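Local coordinates for uncharacterized protein AF_0924 (Archaeoglobus fulgidus, PDB 3DT5) that is of unknown function but binds a calcium ion in this C-terminal domain of a probable membrane protein, at residues Q42-I47 with M68-K73. Sequence-based numbering, arbitrary orientation. Where two conformers were deposited one is given.
Sequences QTEDEI and MHFKFK. With CA (calcium ion), chain B.
The Phe70 ring meets Ile47 obliquely, with CE2 3.5 Å from Ile47 CD1, while Ile47 CG2 lies 3.7 Å from Phe70 CD2. Phe70 CG stands anti to the backbone N (chi1 172°), which turns the ring in toward helix 43-52; Trp83 and Phe34 also pack on it, each in a T-shaped (edge-to-face) pair. A second flat group, the Glu44 carboxylate, grips the calcium ion with both oxygens, OE1 and OE2 each 2.5 Å from the metal. The backbone O of Lys71 binds the same ion at 2.4 Å, and Ala74 O and Asp75 OD1 complete the protein ligands. Glu44 OE1 and Lys71 O thus come within 3.0 Å of each other as two ligands of one cation.

Lys71 also bends at chi3 and chi4, bringing NZ 2.8 Å from Asp45 OD1, a salt bridge received on the syn side and 18° out of the carboxylate plane. With an alanine here the ammonium group is gone, and Asp45 would probably be left without its charge partner in this contact, since only the backbone O of Lys71 serves the metal. The loop between helix 60-65 and strand 74-75 is therefore joined to the N-terminal part of helix 43-52 by an apolar pair, a salt bridge and a shared metal, and calcium probably offsets the negative charge gathered by Glu44 and Asp75.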
# COMPACT_ATOMS: atom_id res chain seq x y z
N GLN A 42 -5.63 -2.08 -15.23
CA GLN A 42 -4.20 -2.22 -14.99
C GLN A 42 -3.86 -2.27 -13.49
O GLN A 42 -2.71 -2.52 -13.13
CB GLN A 42 -3.44 -1.08 -15.65
CG GLN A 42 -3.32 -1.24 -17.17
CD GLN A 42 -4.61 -0.89 -17.87
OE1 GLN A 42 -5.22 0.15 -17.60
NE2 GLN A 42 -5.05 -1.77 -18.75
N THR A 43 -4.84 -2.03 -12.63
CA THR A 43 -4.59 -1.94 -11.20
C THR A 43 -4.01 -3.21 -10.58
O THR A 43 -3.08 -3.12 -9.80
CB THR A 43 -5.83 -1.50 -10.43
OG1 THR A 43 -6.28 -0.27 -11.00
CG2 THR A 43 -5.49 -1.22 -8.90
N GLU A 44 -4.56 -4.38 -10.89
CA GLU A 44 -3.97 -5.59 -10.29
C GLU A 44 -2.51 -5.72 -10.70
O GLU A 44 -1.66 -6.11 -9.88
CB GLU A 44 -4.76 -6.84 -10.74
CG GLU A 44 -6.20 -6.89 -10.21
CD GLU A 44 -6.76 -8.34 -10.18
OE1 GLU A 44 -6.00 -9.30 -10.46
OE2 GLU A 44 -7.95 -8.52 -9.87
N ASP A 45 -2.21 -5.44 -11.98
CA ASP A 45 -0.82 -5.55 -12.44
C ASP A 45 0.08 -4.48 -11.80
O ASP A 45 1.27 -4.75 -11.47
CB ASP A 45 -0.71 -5.49 -13.96
CG ASP A 45 -1.28 -6.72 -14.65
OD1 ASP A 45 -1.10 -7.86 -14.15
OD2 ASP A 45 -1.91 -6.53 -15.70
N GLU A 46 -0.47 -3.29 -11.60
CA GLU A 46 0.27 -2.24 -10.88
C GLU A 46 0.60 -2.63 -9.43
O GLU A 46 1.70 -2.39 -8.97
CB GLU A 46 -0.45 -0.89 -10.90
CG GLU A 46 -0.56 -0.27 -12.30
CD GLU A 46 -1.62 0.83 -12.35
OE1 GLU A 46 -2.24 1.12 -11.29
OE2 GLU A 46 -1.83 1.39 -13.44
N ILE A 47 -0.35 -3.25 -8.72
CA ILE A 47 -0.07 -3.79 -7.41
C ILE A 47 1.00 -4.89 -7.51
O ILE A 47 1.94 -4.90 -6.71
CB ILE A 47 -1.37 -4.35 -6.73
CG1 ILE A 47 -2.37 -3.19 -6.47
CG2 ILE A 47 -1.04 -5.09 -5.39
CD1 ILE A 47 -3.72 -3.70 -6.10
N MSE A 68 4.02 -11.53 -1.69
CA MSE A 68 4.73 -11.53 -2.97
C MSE A 68 3.79 -11.55 -4.17
O MSE A 68 4.19 -11.21 -5.28
CB MSE A 68 5.54 -12.83 -3.08
CG MSE A 68 6.85 -12.63 -3.77
SE MSE A 68 7.98 -11.73 -2.48
CE MSE A 68 7.17 -12.33 -0.79
N HIS A 69 2.58 -12.01 -3.93
CA HIS A 69 1.62 -12.30 -4.99
C HIS A 69 0.28 -11.69 -4.63
O HIS A 69 -0.06 -11.61 -3.47
CB HIS A 69 1.42 -13.81 -5.15
CG HIS A 69 2.65 -14.55 -5.56
ND1 HIS A 69 3.22 -14.42 -6.81
CD2 HIS A 69 3.44 -15.43 -4.88
CE1 HIS A 69 4.30 -15.18 -6.89
NE2 HIS A 69 4.46 -15.79 -5.73
N PHE A 70 -0.49 -11.26 -5.62
CA PHE A 70 -1.78 -10.61 -5.31
C PHE A 70 -2.86 -10.93 -6.36
O PHE A 70 -4.00 -11.22 -5.99
CB PHE A 70 -1.63 -9.09 -5.22
CG PHE A 70 -2.96 -8.37 -5.10
CD1 PHE A 70 -3.68 -8.43 -3.91
CD2 PHE A 70 -3.51 -7.70 -6.19
CE1 PHE A 70 -4.94 -7.80 -3.80
CE2 PHE A 70 -4.77 -7.06 -6.09
CZ PHE A 70 -5.46 -7.13 -4.88
N LYS A 71 -2.50 -10.84 -7.64
CA LYS A 71 -3.43 -10.91 -8.78
C LYS A 71 -4.44 -12.04 -8.66
O LYS A 71 -5.63 -11.85 -8.94
CB LYS A 71 -2.65 -11.25 -10.06
CG LYS A 71 -2.09 -10.11 -10.80
CD LYS A 71 -1.40 -10.60 -12.09
CE LYS A 71 -2.38 -11.14 -13.12
NZ LYS A 71 -2.51 -10.26 -14.35
N PHE A 72 -3.95 -13.25 -8.38
CA PHE A 72 -4.84 -14.39 -8.40
C PHE A 72 -5.47 -14.69 -7.04
O PHE A 72 -6.07 -15.74 -6.86
CB PHE A 72 -4.11 -15.58 -9.03
CG PHE A 72 -3.68 -15.32 -10.45
CD1 PHE A 72 -4.63 -15.07 -11.45
CD2 PHE A 72 -2.33 -15.26 -10.79
CE1 PHE A 72 -4.25 -14.80 -12.78
CE2 PHE A 72 -1.91 -14.97 -12.13
CZ PHE A 72 -2.87 -14.76 -13.13
N LYS A 73 -5.35 -13.76 -6.10
CA LYS A 73 -5.90 -13.95 -4.76
C LYS A 73 -7.15 -13.14 -4.54
O LYS A 73 -7.87 -13.35 -3.56
CB LYS A 73 -4.89 -13.55 -3.65
CG LYS A 73 -3.47 -14.09 -3.77
CD LYS A 73 -3.41 -15.54 -3.70
CE LYS A 73 -2.18 -15.92 -2.88
NZ LYS A 73 -1.19 -16.52 -3.75
CA CA B . -7.69 -11.01 -9.71